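Local coordinates for protein probable receptor YhhM (Klebsiella variicola At-22, PDB 3Q6C) that is of unknown function, belongs to the DUF2500 (YhhM-like) family and is named a probable receptor, at residues R12-N17 against E32-A37. Sequence-based numbering, arbitrary orientation.
Sequences REKVIN and EMRYEA
Arg12 and Glu36 run side by side from facing strands, and the guanidinium brings NH2 to 2.9 Å from OE2 of Glu36. OE2 sits at the guanidinium edge, yet the hydrogen bond is weak: with the planes 70° apart, a single nitrogen, NH2, faces both carboxylate oxygens instead of a coplanar two-nitrogen pairing. A bend at chi3 turns the end of Arg12 toward the carboxylate. Lys14, also bent at chi3, crosses Glu36 and adds a weak, longer bridge, NZ to OE2 of Glu36 at 3.5 Å, while its CD sits above one face of the guanidinium, offset toward the rim. Arg34 extends beside Lys14 and makes a long salt bridge within its own strand, Arg34 NE to Glu36 OE2 at 3.6 Å; the three cationic groups would be expected to stabilise the negative charge. The two consecutive strands, 2-15 and 33-41, pair as a beta hairpin whose connecting residues 18-31 are not modelled, within a five-stranded antiparallel sheet; the N-to-C directions of the short segments lie 158° apart. Arg12–Glu36 and Lys14–Arg34 are the hydrogen-bonded pairs, with Arg34 N to Lys14 O at 2.7 Å. On the other face Glu13 lies alongside Tyr35, Glu13 CG 3.5 Å from Tyr35 CE2, with carboxylate and ring planes 21° apart. Tyr35 also meets the ring of Tyr57 on helix 54-59. Nearer the strand ends, Val15 CB approaches SE of selenomethionine Met33 at 4.3 Å.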
loop_
_atom_site.group_PDB
_atom_site.type_symbol
_atom_site.label_atom_id
_atom_site.label_comp_id
_atom_site.label_asym_id
_atom_site.label_seq_id
_atom_site.Cartn_x
_atom_site.Cartn_y
_atom_site.Cartn_z
ATOM N N ARG A 12 8.466 0.201 -2.978
ATOM C CA ARG A 12 9.891 0.019 -2.856
ATOM C C ARG A 12 10.193 -1.399 -2.447
ATOM O O ARG A 12 9.514 -1.970 -1.603
ATOM C CB ARG A 12 10.478 0.986 -1.828
ATOM C CG ARG A 12 12.009 0.976 -1.784
ATOM C CD ARG A 12 12.563 1.900 -0.702
ATOM N NE ARG A 12 12.188 1.466 0.645
ATOM C CZ ARG A 12 12.526 2.104 1.762
ATOM N NH1 ARG A 12 13.250 3.216 1.701
ATOM N NH2 ARG A 12 12.139 1.630 2.944
ATOM N N GLU A 13 11.206 -1.968 -3.085
ATOM C CA GLU A 13 11.671 -3.315 -2.787
ATOM C C GLU A 13 13.064 -3.058 -2.232
ATOM O O GLU A 13 13.864 -2.355 -2.845
ATOM C CB GLU A 13 11.756 -4.149 -4.058
ATOM C CG GLU A 13 11.608 -5.638 -3.824
ATOM C CD GLU A 13 11.679 -6.431 -5.115
ATOM O OE1 GLU A 13 11.413 -5.841 -6.185
ATOM O OE2 GLU A 13 11.990 -7.642 -5.057
ATOM N N LYS A 14 13.348 -3.615 -1.068
ATOM C CA LYS A 14 14.626 -3.394 -0.422
ATOM C C LYS A 14 15.183 -4.680 0.163
ATOM O O LYS A 14 14.434 -5.535 0.632
ATOM C CB LYS A 14 14.436 -2.348 0.678
ATOM C CG LYS A 14 15.634 -2.099 1.556
ATOM C CD LYS A 14 15.393 -0.903 2.472
ATOM C CE LYS A 14 14.222 -1.138 3.418
ATOM N NZ LYS A 14 13.903 0.094 4.196
ATOM N N VAL A 15 16.503 -4.814 0.132
ATOM C CA VAL A 15 17.148 -6.003 0.675
ATOM C C VAL A 15 17.756 -5.695 2.034
ATOM O O VAL A 15 18.357 -4.644 2.217
ATOM C CB VAL A 15 18.248 -6.497 -0.258
ATOM C CG1 VAL A 15 19.269 -5.399 -0.465
ATOM C CG2 VAL A 15 18.886 -7.741 0.315
ATOM N N ILE A 16 17.584 -6.614 2.981
ATOM C CA ILE A 16 18.118 -6.453 4.335
ATOM C C ILE A 16 18.796 -7.734 4.845
ATOM O O ILE A 16 18.978 -8.695 4.088
ATOM C CB ILE A 16 17.008 -6.066 5.327
ATOM C CG1 ILE A 16 15.960 -7.177 5.398
ATOM C CG2 ILE A 16 16.370 -4.754 4.906
ATOM C CD1 ILE A 16 14.895 -6.939 6.446
ATOM N N ASN A 17 19.168 -7.747 6.125
ATOM C CA ASN A 17 19.824 -8.917 6.715
ATOM C C ASN A 17 19.138 -9.359 8.004
ATOM O O ASN A 17 18.869 -10.546 8.204
ATOM C CB ASN A 17 21.311 -8.619 6.988
ATOM C CG ASN A 17 21.529 -7.770 8.238
ATOM O OD1 ASN A 17 20.805 -6.800 8.484
ATOM N ND2 ASN A 17 22.541 -8.128 9.027
ATOM N N GLU A 32 15.352 -11.154 4.207
ATOM C CA GLU A 32 16.293 -10.610 3.235
ATOM C C GLU A 32 15.596 -9.561 2.375
ATOM O O GLU A 32 16.136 -8.483 2.137
ATOM C CB GLU A 32 16.835 -11.724 2.338
ATOM C CG GLU A 32 18.337 -11.660 2.095
ATOM C CD GLU A 32 19.130 -12.313 3.209
ATOM O OE1 GLU A 32 18.936 -13.528 3.426
ATOM O OE2 GLU A 32 19.942 -11.619 3.865
HETATM N N MSE A 33 14.393 -9.882 1.913
HETATM C CA MSE A 33 13.626 -8.958 1.086
HETATM C C MSE A 33 12.521 -8.264 1.867
HETATM O O MSE A 33 11.722 -8.914 2.536
HETATM C CB MSE A 33 13.011 -9.701 -0.102
HETATM C CG MSE A 33 14.034 -10.223 -1.076
HETATM SE SE MSE A 33 14.997 -8.776 -1.925
HETATM C CE MSE A 33 14.269 -8.972 -3.710
ATOM N N ARG A 34 12.481 -6.940 1.783
ATOM C CA ARG A 34 11.455 -6.167 2.466
ATOM C C ARG A 34 10.635 -5.408 1.440
ATOM O O ARG A 34 11.186 -4.827 0.506
ATOM C CB ARG A 34 12.075 -5.170 3.435
ATOM C CG ARG A 34 11.051 -4.474 4.316
ATOM C CD ARG A 34 11.722 -3.487 5.250
ATOM N NE ARG A 34 10.855 -3.093 6.356
ATOM C CZ ARG A 34 10.351 -3.937 7.253
ATOM N NH1 ARG A 34 10.624 -5.236 7.178
ATOM N NH2 ARG A 34 9.583 -3.477 8.232
ATOM N N TYR A 35 9.317 -5.410 1.616
ATOM C CA TYR A 35 8.448 -4.713 0.684
ATOM C C TYR A 35 7.630 -3.622 1.364
ATOM O O TYR A 35 7.154 -3.794 2.486
ATOM C CB TYR A 35 7.521 -5.707 -0.012
ATOM C CG TYR A 35 8.233 -6.878 -0.659
ATOM C CD1 TYR A 35 8.541 -8.027 0.072
ATOM C CD2 TYR A 35 8.578 -6.848 -2.004
ATOM C CE1 TYR A 35 9.171 -9.121 -0.531
ATOM C CE2 TYR A 35 9.208 -7.930 -2.613
ATOM C CZ TYR A 35 9.499 -9.061 -1.875
ATOM O OH TYR A 35 10.106 -10.135 -2.492
ATOM N N GLU A 36 7.478 -2.494 0.675
ATOM C CA GLU A 36 6.732 -1.356 1.196
ATOM C C GLU A 36 5.918 -0.658 0.103
ATOM O O GLU A 36 6.383 -0.475 -1.025
ATOM C CB GLU A 36 7.694 -0.345 1.819
ATOM C CG GLU A 36 8.310 -0.768 3.144
ATOM C CD GLU A 36 9.445 0.155 3.602
ATOM O OE1 GLU A 36 9.325 1.390 3.463
ATOM O OE2 GLU A 36 10.458 -0.360 4.112
ATOM N N ALA A 37 4.693 -0.274 0.443
ATOM C CA ALA A 37 3.834 0.429 -0.493
ATOM C C ALA A 37 3.334 1.686 0.190
ATOM O O ALA A 37 2.988 1.671 1.372
ATOM C CB ALA A 37 2.672 -0.436 -0.887
#